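PDB 3KNZ: putative sugar binding protein from Salmonella enterica subsp. enterica serovar Typhimurium, which probably binds carbohydrate derivatives through its SIS domains and may be related to isomerising glutamine-fructose-6-phosphate transaminases, its own activity being unestablished. Local coordinates for residues R69-M72 with Q73-A77; R194-K197 with T198-L202; V319-E322 with D323-V326. All coordinates share one frame; numbering follows the deposited sequence.

Interaction 1 of 3, residues R69-M72 with Q73-A77; sequences RTFM and QRWCA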
loop_
_atom_site.group_PDB
_atom_site.type_symbol
_atom_site.label_atom_id
_atom_site.label_comp_id
_atom_site.label_asym_id
_atom_site.label_seq_id
_atom_site.Cartn_x
_atom_site.Cartn_y
_atom_site.Cartn_z
ATOM N N ARG A 69 -9.157 10.537 -0.358
ATOM C CA ARG A 69 -8.631 10.728 0.998
ATOM C C ARG A 69 -8.495 12.200 1.419
ATOM O O ARG A 69 -9.093 12.626 2.409
ATOM C CB ARG A 69 -7.290 9.996 1.170
ATOM C CG ARG A 69 -6.804 9.916 2.630
ATOM C CD ARG A 69 -5.504 9.115 2.767
ATOM N NE ARG A 69 -4.353 9.828 2.212
ATOM C CZ ARG A 69 -3.515 10.580 2.928
ATOM N NH1 ARG A 69 -3.674 10.715 4.238
ATOM N NH2 ARG A 69 -2.496 11.195 2.339
ATOM N N THR A 70 -7.709 12.968 0.669
ATOM C CA THR A 70 -7.477 14.378 0.995
ATOM C C THR A 70 -8.763 15.183 1.136
ATOM O O THR A 70 -8.937 15.913 2.099
ATOM C CB THR A 70 -6.624 15.059 -0.078
ATOM O OG1 THR A 70 -5.359 14.400 -0.154
ATOM C CG2 THR A 70 -6.417 16.531 0.253
ATOM N N PHE A 71 -9.652 15.046 0.161
ATOM C CA PHE A 71 -10.905 15.783 0.160
ATOM C C PHE A 71 -11.692 15.442 1.407
ATOM O O PHE A 71 -12.288 16.316 2.028
ATOM C CB PHE A 71 -11.723 15.451 -1.096
ATOM C CG PHE A 71 -12.905 16.355 -1.302
ATOM C CD1 PHE A 71 -12.733 17.617 -1.846
ATOM C CD2 PHE A 71 -14.178 15.949 -0.956
ATOM C CE1 PHE A 71 -13.797 18.456 -2.040
ATOM C CE2 PHE A 71 -15.254 16.785 -1.144
ATOM C CZ PHE A 71 -15.063 18.043 -1.685
HETATM N N MSE A 72 -11.676 14.171 1.788
HETATM C CA MSE A 72 -12.402 13.753 2.977
HETATM C C MSE A 72 -11.796 14.281 4.265
HETATM O O MSE A 72 -12.529 14.683 5.169
HETATM C CB MSE A 72 -12.497 12.241 3.062
HETATM C CG MSE A 72 -13.315 11.632 1.957
HETATM SE SE MSE A 72 -14.391 10.197 2.701
HETATM C CE MSE A 72 -15.373 11.245 4.004
ATOM N N GLN A 73 -10.470 14.261 4.361
ATOM C CA GLN A 73 -9.800 14.773 5.550
ATOM C C GLN A 73 -10.197 16.203 5.796
ATOM O O GLN A 73 -10.590 16.568 6.894
ATOM C CB GLN A 73 -8.289 14.783 5.380
ATOM C CG GLN A 73 -7.602 13.465 5.455
ATOM C CD GLN A 73 -6.111 13.627 5.276
ATOM O OE1 GLN A 73 -5.336 13.388 6.206
ATOM N NE2 GLN A 73 -5.702 14.089 4.097
ATOM N N ARG A 74 -10.076 17.007 4.753
ATOM C CA ARG A 74 -10.348 18.430 4.839
ATOM C C ARG A 74 -11.761 18.731 5.315
ATOM O O ARG A 74 -11.951 19.439 6.305
ATOM C CB ARG A 74 -10.112 19.076 3.471
ATOM C CG ARG A 74 -10.163 20.596 3.457
ATOM C CD ARG A 74 -9.871 21.101 2.064
ATOM N NE ARG A 74 -8.575 20.618 1.612
ATOM C CZ ARG A 74 -8.224 20.478 0.338
ATOM N NH1 ARG A 74 -9.083 20.757 -0.636
ATOM N NH2 ARG A 74 -7.014 20.027 0.031
ATOM N N TRP A 75 -12.747 18.162 4.631
ATOM C CA TRP A 75 -14.142 18.469 4.925
ATOM C C TRP A 75 -14.761 17.709 6.089
ATOM O O TRP A 75 -15.768 18.146 6.640
ATOM C CB TRP A 75 -14.976 18.352 3.654
ATOM C CG TRP A 75 -14.593 19.417 2.674
ATOM C CD1 TRP A 75 -13.964 19.251 1.477
ATOM C CD2 TRP A 75 -14.760 20.833 2.845
ATOM N NE1 TRP A 75 -13.758 20.472 0.877
ATOM C CE2 TRP A 75 -14.238 21.456 1.697
ATOM C CE3 TRP A 75 -15.323 21.632 3.849
ATOM C CZ2 TRP A 75 -14.260 22.833 1.525
ATOM C CZ3 TRP A 75 -15.339 22.998 3.679
ATOM C CH2 TRP A 75 -14.811 23.586 2.527
ATOM N N CYS A 76 -14.169 16.583 6.469
ATOM C CA CYS A 76 -14.631 15.855 7.649
ATOM C C CYS A 76 -13.916 16.415 8.873
ATOM O O CYS A 76 -14.405 16.303 9.989
ATOM C CB CYS A 76 -14.356 14.361 7.524
ATOM S SG CYS A 76 -15.312 13.548 6.230
ATOM N N ALA A 77 -12.754 17.025 8.646
ATOM C CA ALA A 77 -11.956 17.612 9.720
ATOM C C ALA A 77 -11.477 16.524 10.671
ATOM O O ALA A 77 -11.294 16.754 11.853
ATOM C CB ALA A 77 -12.762 18.662 10.463
#
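Phe71 and Trp75, one helical turn apart, bring their rings together at an oblique angle: the planes stand 57° apart and the phenyl and pyrrole centroids are 4.6 Å apart. Trp75 CD1 sits over the centre of one phenyl face, 3.6 Å from Phe71 CZ, while Trp75 NE1 is 3.5 Å from Phe71 CE1. Phe71 chi1 of -169° sets the phenyl beside its own carbonyl carbon, where Trp75 CD1 can lie over the ring.

On another side of the helix, Arg69 and Gln73 run alongside each other in the same direction. Gln73 NE2 lies over a face of the guanidinium; Arg69 NH1 and Gln73 OE1 stay 3.7 Å apart without bonding to each other, and each is hydrogen-bonded to Thr92 of the second subunit. Thr70 CG2 touches Arg74 NH2 at 3.6 Å; that guanidinium forms salt bridges with Glu91 of the second subunit and with Asp323 of its own chain. The selenomethionine Met72 folds its CE back onto Cys76 SG, and its side chain also touches Leu169 and Ala173 of helix 161-179.

Beneath these pairs the i to i+4 bonds run from Gln73 N to Arg69 O (2.9 Å) through Cys76 N to Met72 O (2.8 Å). The turns end helix 59-76, the crossover helix of the beta-alpha-beta unit with strands 52-56 and 80-83 in the SIS domain.

Interaction 2 of 3, residues R194-K197 with T198-L202; sequences RMEK and TFNHL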
loop_
_atom_site.group_PDB
_atom_site.type_symbol
_atom_site.label_atom_id
_atom_site.label_comp_id
_atom_site.label_asym_id
_atom_site.label_seq_id
_atom_site.Cartn_x
_atom_site.Cartn_y
_atom_site.Cartn_z
ATOM N N ARG A 194 -17.998 23.713 -9.200
ATOM C CA ARG A 194 -16.740 23.127 -9.618
ATOM C C ARG A 194 -16.909 21.691 -10.101
ATOM O O ARG A 194 -16.417 21.338 -11.172
ATOM C CB ARG A 194 -15.705 23.218 -8.495
ATOM C CG ARG A 194 -15.228 24.649 -8.232
ATOM C CD ARG A 194 -13.869 24.638 -7.568
ATOM N NE ARG A 194 -13.912 24.472 -6.124
ATOM C CZ ARG A 194 -12.988 23.834 -5.410
ATOM N NH1 ARG A 194 -11.981 23.190 -5.997
ATOM N NH2 ARG A 194 -13.120 23.778 -4.095
HETATM N N MSE A 195 -17.615 20.875 -9.324
HETATM C CA MSE A 195 -17.848 19.484 -9.706
HETATM C C MSE A 195 -18.580 19.440 -11.031
HETATM O O MSE A 195 -18.200 18.698 -11.935
HETATM C CB MSE A 195 -18.653 18.741 -8.635
HETATM C CG MSE A 195 -17.870 18.460 -7.355
HETATM SE SE MSE A 195 -19.006 17.752 -5.961
HETATM C CE MSE A 195 -17.726 17.641 -4.521
ATOM N N GLU A 196 -19.625 20.256 -11.131
ATOM C CA GLU A 196 -20.443 20.354 -12.329
ATOM C C GLU A 196 -19.623 20.838 -13.533
ATOM O O GLU A 196 -19.820 20.370 -14.648
ATOM C CB GLU A 196 -21.614 21.299 -12.062
ATOM C CG GLU A 196 -22.563 21.477 -13.229
ATOM C CD GLU A 196 -23.587 22.580 -13.002
ATOM O OE1 GLU A 196 -23.319 23.534 -12.235
ATOM O OE2 GLU A 196 -24.669 22.501 -13.613
ATOM N N LYS A 197 -18.710 21.777 -13.322
ATOM C CA LYS A 197 -17.897 22.255 -14.428
ATOM C C LYS A 197 -16.994 21.124 -14.932
ATOM O O LYS A 197 -16.885 20.908 -16.142
ATOM C CB LYS A 197 -17.066 23.470 -14.027
ATOM C CG LYS A 197 -16.284 24.094 -15.187
ATOM C CD LYS A 197 -15.452 25.281 -14.730
ATOM C CE LYS A 197 -14.585 25.835 -15.849
ATOM N NZ LYS A 197 -13.688 26.927 -15.369
ATOM N N THR A 198 -16.358 20.402 -14.010
ATOM C CA THR A 198 -15.509 19.276 -14.386
ATOM C C THR A 198 -16.334 18.220 -15.130
ATOM O O THR A 198 -15.926 17.739 -16.191
ATOM C CB THR A 198 -14.788 18.641 -13.159
ATOM O OG1 THR A 198 -13.856 19.577 -12.604
ATOM C CG2 THR A 198 -14.020 17.385 -13.561
ATOM N N PHE A 199 -17.509 17.883 -14.605
ATOM C CA PHE A 199 -18.330 16.870 -15.260
ATOM C C PHE A 199 -18.759 17.282 -16.676
ATOM O O PHE A 199 -18.761 16.451 -17.586
ATOM C CB PHE A 199 -19.542 16.472 -14.406
ATOM C CG PHE A 199 -19.177 15.932 -13.035
ATOM C CD1 PHE A 199 -17.967 15.282 -12.816
ATOM C CD2 PHE A 199 -20.080 16.007 -11.987
ATOM C CE1 PHE A 199 -17.646 14.788 -11.569
ATOM C CE2 PHE A 199 -19.767 15.504 -10.742
ATOM C CZ PHE A 199 -18.550 14.892 -10.532
ATOM N N ASN A 200 -19.104 18.554 -16.866
ATOM C CA ASN A 200 -19.481 19.049 -18.191
ATOM C C ASN A 200 -18.334 19.048 -19.200
ATOM O O ASN A 200 -18.567 19.065 -20.402
ATOM C CB ASN A 200 -20.036 20.466 -18.091
ATOM C CG ASN A 200 -21.432 20.503 -17.531
ATOM O OD1 ASN A 200 -22.248 19.616 -17.802
ATOM N ND2 ASN A 200 -21.732 21.547 -16.768
ATOM N N HIS A 201 -17.100 19.051 -18.711
ATOM C CA HIS A 201 -15.925 19.056 -19.578
ATOM C C HIS A 201 -15.437 17.649 -19.946
ATOM O O HIS A 201 -14.575 17.497 -20.814
ATOM C CB HIS A 201 -14.794 19.876 -18.931
ATOM C CG HIS A 201 -14.939 21.358 -19.114
ATOM N ND1 HIS A 201 -14.221 22.065 -20.058
ATOM C CD2 HIS A 201 -15.740 22.264 -18.501
ATOM C CE1 HIS A 201 -14.561 23.341 -20.005
ATOM N NE2 HIS A 201 -15.482 23.487 -19.071
ATOM N N LEU A 202 -15.999 16.621 -19.319
ATOM C CA LEU A 202 -15.554 15.245 -19.585
ATOM C C LEU A 202 -15.851 14.750 -21.014
ATOM O O LEU A 202 -15.022 14.081 -21.624
ATOM C CB LEU A 202 -16.124 14.272 -18.542
ATOM C CG LEU A 202 -15.688 14.548 -17.100
ATOM C CD1 LEU A 202 -16.256 13.526 -16.137
ATOM C CD2 LEU A 202 -14.163 14.586 -16.991
HETATM O O HOH W 1 -14.255 22.161 -11.926
#
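Arg194 meets Thr198 through its carbonyl: Thr198 N bonds to Arg194 O at 3.0 Å, with the N-H aimed almost straight at it (170°). A water hydrogen-bonded to Thr198 OG1 at 2.7 Å also approaches Arg194 O, but that second link is modelled so short that its geometry is doubtful. The guanidinium itself turns away from this turn of helix to salt bridges with Asp321 and Asp323.

Met195, a selenomethionine, uses its carbonyl twice. Met195 O accepts Phe199 N at 2.9 Å and also lies over one face of the Phe199 ring, offset toward its rim, which it can do because Phe199 keeps CG beside its own backbone N (chi1 -58°). Met195 CB adds an apolar touch 4.0 Å from Phe199 CE2, whereas the selenium end leads off toward Leu174 and Phe324.

Both residues belong to the inward side of helix 185-215, the long helix that lies in sequence between two parallel five-stranded sheets of the same 2-1-3-4-5 strand order, consistent with a tandem pair of SIS domains. Here helices 15-32 and 161-179 pack against it, and Phe327 of helix 326-339 meets the Phe199 ring edge-to-face.

Glu196 is partly exposed, and it and Asn200 both border Leu28 of helix 15-32. Its side chain runs alongside Asn200, with Glu196 CG 3.6 Å from Asn200 ND2 and the carboxylate and amide planes 40° apart; Asn200 N bonds to Glu196 O at 3.0 Å.

Lys197 is fully extended beside His201. Lys197 O lies in the plane of the imidazole at its edge, 3.0 Å from His201 CD2, while its bond from His201 N is weak and strongly bent. Lys197 NZ and His201 NE2 stay 5.4 Å apart.

Interaction 3 of 3, residues V319-E322 with D323-V326; sequences VNDE and DFAV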
loop_
_atom_site.group_PDB
_atom_site.type_symbol
_atom_site.label_atom_id
_atom_site.label_comp_id
_atom_site.label_asym_id
_atom_site.label_seq_id
_atom_site.Cartn_x
_atom_site.Cartn_y
_atom_site.Cartn_z
ATOM N N VAL A 319 -9.648 21.037 -17.018
ATOM C CA VAL A 319 -10.170 22.002 -16.068
ATOM C C VAL A 319 -9.128 22.153 -14.955
ATOM O O VAL A 319 -8.923 23.247 -14.434
ATOM C CB VAL A 319 -11.545 21.559 -15.504
ATOM C CG1 VAL A 319 -11.966 22.414 -14.315
ATOM C CG2 VAL A 319 -12.601 21.605 -16.601
ATOM N N ASN A 320 -8.448 21.056 -14.619
ATOM C CA ASN A 320 -7.388 21.054 -13.588
ATOM C C ASN A 320 -7.768 21.552 -12.201
ATOM O O ASN A 320 -6.950 22.150 -11.506
ATOM C CB ASN A 320 -6.129 21.796 -14.064
ATOM C CG ASN A 320 -5.046 20.860 -14.561
ATOM O OD1 ASN A 320 -5.208 19.641 -14.580
ATOM N ND2 ASN A 320 -3.918 21.425 -14.932
ATOM N N ASP A 321 -9.003 21.292 -11.795
ATOM C CA ASP A 321 -9.449 21.651 -10.459
ATOM C C ASP A 321 -8.555 20.881 -9.485
ATOM O O ASP A 321 -8.346 19.677 -9.666
ATOM C CB ASP A 321 -10.913 21.256 -10.303
ATOM C CG ASP A 321 -11.513 21.745 -9.017
ATOM O OD1 ASP A 321 -11.058 21.311 -7.935
ATOM O OD2 ASP A 321 -12.476 22.534 -9.094
ATOM N N GLU A 322 -8.010 21.555 -8.472
ATOM C CA GLU A 322 -7.120 20.865 -7.531
ATOM C C GLU A 322 -7.805 19.722 -6.782
ATOM O O GLU A 322 -7.137 18.818 -6.295
ATOM C CB GLU A 322 -6.444 21.811 -6.521
ATOM C CG GLU A 322 -7.350 22.485 -5.527
ATOM C CD GLU A 322 -8.073 23.673 -6.111
ATOM O OE1 GLU A 322 -7.859 23.967 -7.306
ATOM O OE2 GLU A 322 -8.847 24.318 -5.373
ATOM N N ASP A 323 -9.126 19.746 -6.685
ATOM C CA ASP A 323 -9.828 18.684 -5.986
ATOM C C ASP A 323 -10.494 17.713 -6.956
ATOM O O ASP A 323 -10.474 16.501 -6.740
ATOM C CB ASP A 323 -10.891 19.274 -5.050
ATOM C CG ASP A 323 -10.292 20.091 -3.907
ATOM O OD1 ASP A 323 -9.341 19.608 -3.254
ATOM O OD2 ASP A 323 -10.795 21.208 -3.645
ATOM N N PHE A 324 -11.041 18.235 -8.050
ATOM C CA PHE A 324 -11.843 17.404 -8.939
ATOM C C PHE A 324 -11.183 16.947 -10.232
ATOM O O PHE A 324 -11.791 16.203 -11.001
ATOM C CB PHE A 324 -13.169 18.112 -9.212
ATOM C CG PHE A 324 -13.799 18.677 -7.966
ATOM C CD1 PHE A 324 -14.059 17.854 -6.877
ATOM C CD2 PHE A 324 -14.113 20.021 -7.872
ATOM C CE1 PHE A 324 -14.625 18.365 -5.709
ATOM C CE2 PHE A 324 -14.677 20.534 -6.713
ATOM C CZ PHE A 324 -14.938 19.701 -5.631
ATOM N N ALA A 325 -9.935 17.348 -10.457
ATOM C CA ALA A 325 -9.215 16.902 -11.648
ATOM C C ALA A 325 -9.075 15.371 -11.653
ATOM O O ALA A 325 -8.776 14.765 -12.679
ATOM C CB ALA A 325 -7.852 17.560 -11.722
ATOM N N VAL A 326 -9.290 14.744 -10.505
ATOM C CA VAL A 326 -9.194 13.291 -10.424
ATOM C C VAL A 326 -10.200 12.615 -11.372
ATOM O O VAL A 326 -9.946 11.521 -11.880
ATOM C CB VAL A 326 -9.368 12.783 -8.971
ATOM C CG1 VAL A 326 -8.263 13.354 -8.084
ATOM C CG2 VAL A 326 -10.742 13.140 -8.433
HETATM O O HOH W 2 -9.283 23.202 -2.789
#
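Asp321 CB packs 4.0 Å from Phe324 CB, the first touch of a side chain that runs alongside Phe324 in the same direction. Next, Asp321 CG reaches Phe324 CD2, where the carboxylate and ring planes are turned 42° apart. Asp321 OD1 then accepts two backbone N-H groups: Asp323 N at 2.8 Å, using the anti lone pair, and Phe324 N at 3.1 Å, from 51° above the carboxylate plane. The other oxygen, Asp321 OD2, ends 3.2 Å from Phe324 CD2. A chi1 of -173° puts the carboxylate beside the Asp321 carbonyl carbon, within bonding distance of both N-H groups, and Ala325 N closes the turn on Asp321 O at 2.9 Å. The side-chain and main-chain bonds together make an Asx motif.

Beside it, one water donates to both Glu322 OE2 (2.8 Å) and Asp323 OD2 (2.6 Å). Arg194 NH1 forms salt bridges to Asp321 OD1 and Asp323 OD2, and Arg74 NH1 one to Asp323 OD1, which probably offsets the negative charges.

The turn lies in the loop between strand 314-315 and helix 326-339. Phe324 packs on Met195 of helix 185-215 and Met170 of helix 161-179, and Asp323 rests on Phe71 of helix 59-76.

All three are local contacts, so none closes a long loop; they follow in series along the chain, without nesting or crossing. Interaction 1 comes first, on helix 59-76 beside the first parallel sheet. Interaction 2 lies on helix 185-215, between the two sheets in sequence, and interaction 3 on the approach to helix 326-339, after the second sheet. In space they converge. Residues 319-326 bridge the other two: Arg74 NH1 meets Asp323 OD1 at 2.9 Å, and Arg194 NH1 meets Asp321 OD1 at 2.9 Å. Phe71, Met195 and Phe324 pack mutually, tying the C-terminal segment to helices from earlier in the chain.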